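Local structure of arginase (RocF) (Helicobacter pylori, 4G3H) at residues A[265-270]-A[302-307]. The protein probably hydrolyses L-arginine to L-ornithine and urea, using two manganese ions bound in each subunit. Sequence-based numbering, arbitrary orientation.
Sequences LLLESF and LDLIIN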
loop_
_atom_site.group_PDB
_atom_site.type_symbol
_atom_site.label_atom_id
_atom_site.label_comp_id
_atom_site.label_asym_id
_atom_site.label_seq_id
_atom_site.Cartn_x
_atom_site.Cartn_y
_atom_site.Cartn_z
ATOM N N LEU A 265 -16.969 3.597 1.860
ATOM C CA LEU A 265 -17.704 3.111 0.695
ATOM C C LEU A 265 -16.955 1.985 -0.016
ATOM O O LEU A 265 -17.550 0.978 -0.407
ATOM C CB LEU A 265 -17.947 4.266 -0.276
ATOM C CG LEU A 265 -19.316 4.949 -0.237
ATOM C CD1 LEU A 265 -19.814 5.098 1.187
ATOM C CD2 LEU A 265 -19.204 6.301 -0.927
ATOM N N LEU A 266 -15.648 2.156 -0.191
ATOM C CA LEU A 266 -14.857 1.135 -0.854
ATOM C C LEU A 266 -14.833 -0.152 -0.031
ATOM O O LEU A 266 -14.932 -1.251 -0.582
ATOM C CB LEU A 266 -13.421 1.622 -1.081
ATOM C CG LEU A 266 -13.144 2.683 -2.151
ATOM C CD1 LEU A 266 -11.655 2.943 -2.186
ATOM C CD2 LEU A 266 -13.618 2.218 -3.518
ATOM N N LEU A 267 -14.687 -0.015 1.284
ATOM C CA LEU A 267 -14.636 -1.182 2.155
ATOM C C LEU A 267 -15.964 -1.933 2.150
ATOM O O LEU A 267 -15.995 -3.164 2.150
ATOM C CB LEU A 267 -14.280 -0.771 3.588
ATOM C CG LEU A 267 -12.886 -0.157 3.775
ATOM C CD1 LEU A 267 -12.664 0.208 5.235
ATOM C CD2 LEU A 267 -11.833 -1.147 3.303
ATOM N N GLU A 268 -17.062 -1.190 2.139
ATOM C CA GLU A 268 -18.377 -1.806 2.132
ATOM C C GLU A 268 -18.695 -2.386 0.750
ATOM O O GLU A 268 -19.243 -3.481 0.642
ATOM C CB GLU A 268 -19.433 -0.774 2.529
ATOM C CG GLU A 268 -20.735 -1.370 3.032
ATOM C CD GLU A 268 -20.541 -2.242 4.258
ATOM O OE1 GLU A 268 -19.858 -1.796 5.207
ATOM O OE2 GLU A 268 -21.080 -3.369 4.273
ATOM N N SER A 269 -18.339 -1.657 -0.303
ATOM C CA SER A 269 -18.604 -2.112 -1.663
ATOM C C SER A 269 -17.812 -3.347 -2.069
ATOM O O SER A 269 -18.256 -4.111 -2.923
ATOM C CB SER A 269 -18.310 -0.994 -2.660
ATOM O OG SER A 269 -19.103 0.145 -2.392
ATOM N N PHE A 270 -16.641 -3.546 -1.470
ATOM C CA PHE A 270 -15.807 -4.696 -1.816
ATOM C C PHE A 270 -15.505 -5.597 -0.625
ATOM O O PHE A 270 -14.552 -6.368 -0.653
ATOM C CB PHE A 270 -14.495 -4.213 -2.445
ATOM C CG PHE A 270 -14.688 -3.433 -3.719
ATOM C CD1 PHE A 270 -15.153 -4.064 -4.872
ATOM C CD2 PHE A 270 -14.453 -2.058 -3.748
ATOM C CE1 PHE A 270 -15.388 -3.340 -6.036
ATOM C CE2 PHE A 270 -14.682 -1.319 -4.903
ATOM C CZ PHE A 270 -15.155 -1.963 -6.056
ATOM N N LEU A 302 -7.480 3.949 10.946
ATOM C CA LEU A 302 -7.269 2.558 11.333
ATOM C C LEU A 302 -8.507 1.947 11.996
ATOM O O LEU A 302 -8.890 0.826 11.657
ATOM C CB LEU A 302 -6.036 2.443 12.243
ATOM C CG LEU A 302 -4.657 2.110 11.626
ATOM C CD1 LEU A 302 -4.654 2.280 10.105
ATOM C CD2 LEU A 302 -3.592 2.986 12.272
ATOM N N ASP A 303 -9.135 2.674 12.925
ATOM C CA ASP A 303 -10.352 2.172 13.577
ATOM C C ASP A 303 -11.417 1.864 12.530
ATOM O O ASP A 303 -12.092 0.841 12.596
ATOM C CB ASP A 303 -10.945 3.196 14.550
ATOM C CG ASP A 303 -10.079 3.429 15.762
ATOM O OD1 ASP A 303 -9.426 2.471 16.232
ATOM O OD2 ASP A 303 -10.066 4.577 16.258
ATOM N N LEU A 304 -11.575 2.776 11.578
ATOM C CA LEU A 304 -12.554 2.617 10.516
ATOM C C LEU A 304 -12.276 1.358 9.691
ATOM O O LEU A 304 -13.189 0.594 9.382
ATOM C CB LEU A 304 -12.541 3.860 9.623
ATOM C CG LEU A 304 -13.498 3.941 8.434
ATOM C CD1 LEU A 304 -13.715 5.391 8.066
ATOM C CD2 LEU A 304 -12.935 3.180 7.259
ATOM N N ILE A 305 -11.016 1.146 9.331
ATOM C CA ILE A 305 -10.643 -0.030 8.550
ATOM C C ILE A 305 -10.853 -1.304 9.356
ATOM O O ILE A 305 -11.443 -2.276 8.874
ATOM C CB ILE A 305 -9.165 0.020 8.141
ATOM C CG1 ILE A 305 -8.915 1.235 7.247
ATOM C CG2 ILE A 305 -8.773 -1.284 7.456
ATOM C CD1 ILE A 305 -7.455 1.447 6.896
ATOM N N ILE A 306 -10.362 -1.293 10.589
ATOM C CA ILE A 306 -10.476 -2.451 11.461
ATOM C C ILE A 306 -11.920 -2.808 11.779
ATOM O O ILE A 306 -12.318 -3.975 11.671
ATOM C CB ILE A 306 -9.710 -2.216 12.766
ATOM C CG1 ILE A 306 -8.215 -2.077 12.452
ATOM C CG2 ILE A 306 -9.951 -3.380 13.736
ATOM C CD1 ILE A 306 -7.367 -1.654 13.639
ATOM N N ASN A 307 -12.710 -1.806 12.156
ATOM C CA ASN A 307 -14.103 -2.043 12.495
ATOM C C ASN A 307 -14.965 -2.507 11.324
ATOM O O ASN A 307 -15.968 -3.186 11.520
ATOM C CB ASN A 307 -14.702 -0.799 13.156
ATOM C CG ASN A 307 -14.112 -0.543 14.538
ATOM O OD1 ASN A 307 -13.917 -1.476 15.316
ATOM N ND2 ASN A 307 -13.830 0.717 14.846
#
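Leu-267 reaches the neighbouring helix through a single methyl: its CD1 lies 3.6 Å from CD2 of Leu-304 and 3.9 Å from CA of Ile-305. The same carbon is 4.4 Å from CG1 of Ile-305, a looser approach, so this methyl enters between one side chain and the backbone of the next residue. No hydrogen bond joins the segments, and the 99 Å² they bury together comes from these three residues, with Leu-267 contributing most. That small area and the few atom pairs within 4.5 Å mark the packing as light; in register, Leu-267 CA stands 7.6 Å from Ile-305 CA.

The torsions account for the geometry. The CA–CB bond of Leu-267 already aims at 302-307, and with CG anti to the carbonyl carbon (chi1 -64°) and an extended chi2 (180°) the side chain carries CD1 straight across. Leu-304 starts out pointing along the flank of its helix; chi1 (-179°) sets CG beside the carbonyl carbon, and from there the CD2 branch, not CD1, faces Leu-267 CD1. The two leucines thus meet at a slant, methyl to methyl. Ile-305 presents its flank rather than its tip, its CG1 passing beside the incoming methyl while the side chain goes on to Val-277 and Val-279 of strand 274-280. Leu-267 also touches that strand, at Leu-274, so both helices rest on the same strand through apolar side chains.

Helix 256-269 links the adjacent parallel strands 228-234 and 274-280 as a beta-alpha-beta crossover, and helix 293-309 follows; both helices lie on one face of the eight-stranded parallel sheet, strand order 2-1-3-8-7-4-5-6, of the alpha/beta arginase fold.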